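Local coordinates for capsular polysaccharide biosynthesis protein (Burkholderia pseudomallei, PDB 4BQN), which binds coenzyme A and probably acts as an acetyltransferase in capsular polysaccharide biosynthesis, at residues 180-185 with 207-212. The protein carries 1 engineered substitution. Numbering follows the deposited sequence. Where two conformers were deposited one is given.
Sequences ISVTDF and MREIAA
Phe185 and Glu209 stack where the N-terminal end of helix 183-189, with Val182 at its N-cap, packs on helix 204-217 within the WcbI family region. The methylene CG of Glu209 sits over the middle of the Phe185 ring, 3.6 Å from its centroid and 3° off the ring normal, a nearly ideal CH-pi contact. The glutamate chain bends at its second torsion, which lays the carboxylate over the same face, offset from the centre, its plane 17° from that of the ring. Glu209 OE1 thus lies above and just beyond the CE1-CZ bond, 3.6 Å from Phe185 CE1, while OE2 forms a salt bridge with Arg213 one turn further along the helix. Glutamate suits this partly exposed place because its methylenes give the ring an apolar surface while its charge is met by the arginine; that bridge probably helps hold the carboxylate flat.

Deeper in, the contact between the two segments is aliphatic. The CG1 arm of Ile210 is anti to the backbone N (chi1 -169°), which carries CD1 towards the loop although the CB bond itself runs alongside it. Ile180 and Val182 suit this place because their beta-branched methyls offer CD1 a broad apolar surface. Val182, with no polar side-chain group for capping, lies across the Ile210 chain at about a right angle. Gln96 accepts a hydrogen bond from Val182 N through OE1 and gives one from NE2 to Thr183 OG1. Ile210 CD1 touches both branched side chains, 3.8 Å from Val182 CG1 and 3.8 Å from Ile180 CG2.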
loop_
_atom_site.group_PDB
_atom_site.type_symbol
_atom_site.label_atom_id
_atom_site.label_comp_id
_atom_site.label_asym_id
_atom_site.label_seq_id
_atom_site.Cartn_x
_atom_site.Cartn_y
_atom_site.Cartn_z
ATOM N N ILE A 180 14.828 -2.215 -6.040
ATOM C CA ILE A 180 14.563 -3.200 -4.991
ATOM C C ILE A 180 13.067 -3.500 -4.979
ATOM O O ILE A 180 12.266 -2.600 -4.732
ATOM C CB ILE A 180 15.014 -2.665 -3.615
ATOM C CG1 ILE A 180 16.531 -2.389 -3.597
ATOM C CG2 ILE A 180 14.656 -3.649 -2.513
ATOM C CD1 ILE A 180 16.949 -1.316 -2.608
ATOM N N SER A 181 12.697 -4.754 -5.258
ATOM C CA SER A 181 11.292 -5.176 -5.337
ATOM C C SER A 181 11.052 -6.561 -4.741
ATOM O O SER A 181 11.986 -7.351 -4.572
ATOM C CB SER A 181 10.810 -5.188 -6.785
ATOM O OG SER A 181 10.886 -3.909 -7.379
ATOM N N VAL A 182 9.786 -6.850 -4.455
ATOM C CA VAL A 182 9.376 -8.130 -3.875
ATOM C C VAL A 182 8.175 -8.732 -4.612
ATOM O O VAL A 182 7.406 -9.491 -4.033
ATOM C CB VAL A 182 9.051 -8.023 -2.364
ATOM C CG1 VAL A 182 10.322 -7.879 -1.551
ATOM C CG2 VAL A 182 8.097 -6.865 -2.074
ATOM N N THR A 183 8.057 -8.448 -5.905
ATOM C CA THR A 183 6.903 -8.892 -6.695
ATOM C C THR A 183 6.716 -10.420 -6.690
ATOM O O THR A 183 5.599 -10.909 -6.458
ATOM C CB THR A 183 6.994 -8.379 -8.141
ATOM O OG1 THR A 183 7.175 -6.954 -8.111
ATOM C CG2 THR A 183 5.717 -8.722 -8.921
ATOM N N ASP A 184 7.794 -11.170 -6.940
ATOM C CA ASP A 184 7.688 -12.632 -7.005
ATOM C C ASP A 184 7.316 -13.201 -5.643
ATOM O O ASP A 184 6.522 -14.135 -5.548
ATOM C CB ASP A 184 9.007 -13.252 -7.504
ATOM C CG ASP A 184 9.390 -12.786 -8.900
ATOM O OD1 ASP A 184 8.490 -12.594 -9.746
ATOM O OD2 ASP A 184 10.602 -12.614 -9.158
ATOM N N PHE A 185 7.882 -12.619 -4.594
ATOM C CA PHE A 185 7.555 -13.004 -3.234
ATOM C C PHE A 185 6.068 -12.807 -2.939
ATOM O O PHE A 185 5.411 -13.685 -2.388
ATOM C CB PHE A 185 8.409 -12.203 -2.235
ATOM C CG PHE A 185 8.115 -12.527 -0.807
ATOM C CD1 PHE A 185 8.661 -13.658 -0.209
ATOM C CD2 PHE A 185 7.235 -11.727 -0.065
ATOM C CE1 PHE A 185 8.376 -13.968 1.111
ATOM C CE2 PHE A 185 6.939 -12.037 1.256
ATOM C CZ PHE A 185 7.508 -13.162 1.839
ATOM N N MET A 207 7.031 -6.221 5.300
ATOM C CA MET A 207 8.015 -5.201 5.629
ATOM C C MET A 207 9.384 -5.816 5.910
ATOM O O MET A 207 10.401 -5.249 5.501
ATOM C CB MET A 207 7.550 -4.362 6.830
ATOM C CG MET A 207 6.373 -3.431 6.522
ATOM S SD MET A 207 6.578 -2.340 5.099
ATOM C CE MET A 207 8.108 -1.503 5.530
ATOM N N ARG A 208 9.422 -6.946 6.621
ATOM C CA ARG A 208 10.699 -7.632 6.842
ATOM C C ARG A 208 11.305 -8.052 5.512
ATOM O O ARG A 208 12.515 -7.920 5.300
ATOM C CB ARG A 208 10.538 -8.841 7.743
ATOM C CG ARG A 208 10.232 -8.479 9.187
ATOM C CD ARG A 208 10.380 -9.693 10.085
ATOM N NE ARG A 208 9.458 -10.780 9.766
ATOM C CZ ARG A 208 8.255 -10.949 10.321
ATOM N NH1 ARG A 208 7.770 -10.058 11.190
ATOM N NH2 ARG A 208 7.512 -11.997 9.979
ATOM N N GLU A 209 10.475 -8.580 4.615
ATOM C CA GLU A 209 10.994 -9.072 3.344
ATOM C C GLU A 209 11.621 -7.947 2.516
ATOM O O GLU A 209 12.738 -8.099 2.001
ATOM C CB GLU A 209 9.919 -9.811 2.531
ATOM C CG GLU A 209 10.523 -10.732 1.483
ATOM C CD GLU A 209 11.304 -11.890 2.091
ATOM O OE1 GLU A 209 10.929 -12.384 3.182
ATOM O OE2 GLU A 209 12.314 -12.311 1.488
ATOM N N ILE A 210 10.928 -6.814 2.389
ATOM C CA ILE A 210 11.478 -5.703 1.600
ATOM C C ILE A 210 12.729 -5.120 2.265
ATOM O O ILE A 210 13.696 -4.791 1.575
ATOM C CB ILE A 210 10.413 -4.618 1.259
ATOM C CG1 ILE A 210 10.922 -3.625 0.221
ATOM C CG2 ILE A 210 9.936 -3.882 2.490
ATOM C CD1 ILE A 210 11.127 -4.235 -1.132
ATOM N N ALA A 211 12.728 -5.020 3.597
ATOM C CA ALA A 211 13.922 -4.560 4.318
ATOM C C ALA A 211 15.104 -5.508 4.045
ATOM O O ALA A 211 16.231 -5.057 3.840
ATOM C CB ALA A 211 13.643 -4.462 5.805
ATOM N N ALA A 212 14.851 -6.816 4.040
ATOM C CA ALA A 212 15.891 -7.783 3.693
ATOM C C ALA A 212 16.447 -7.529 2.290
ATOM O O ALA A 212 17.673 -7.562 2.094
ATOM C CB ALA A 212 15.360 -9.203 3.822
#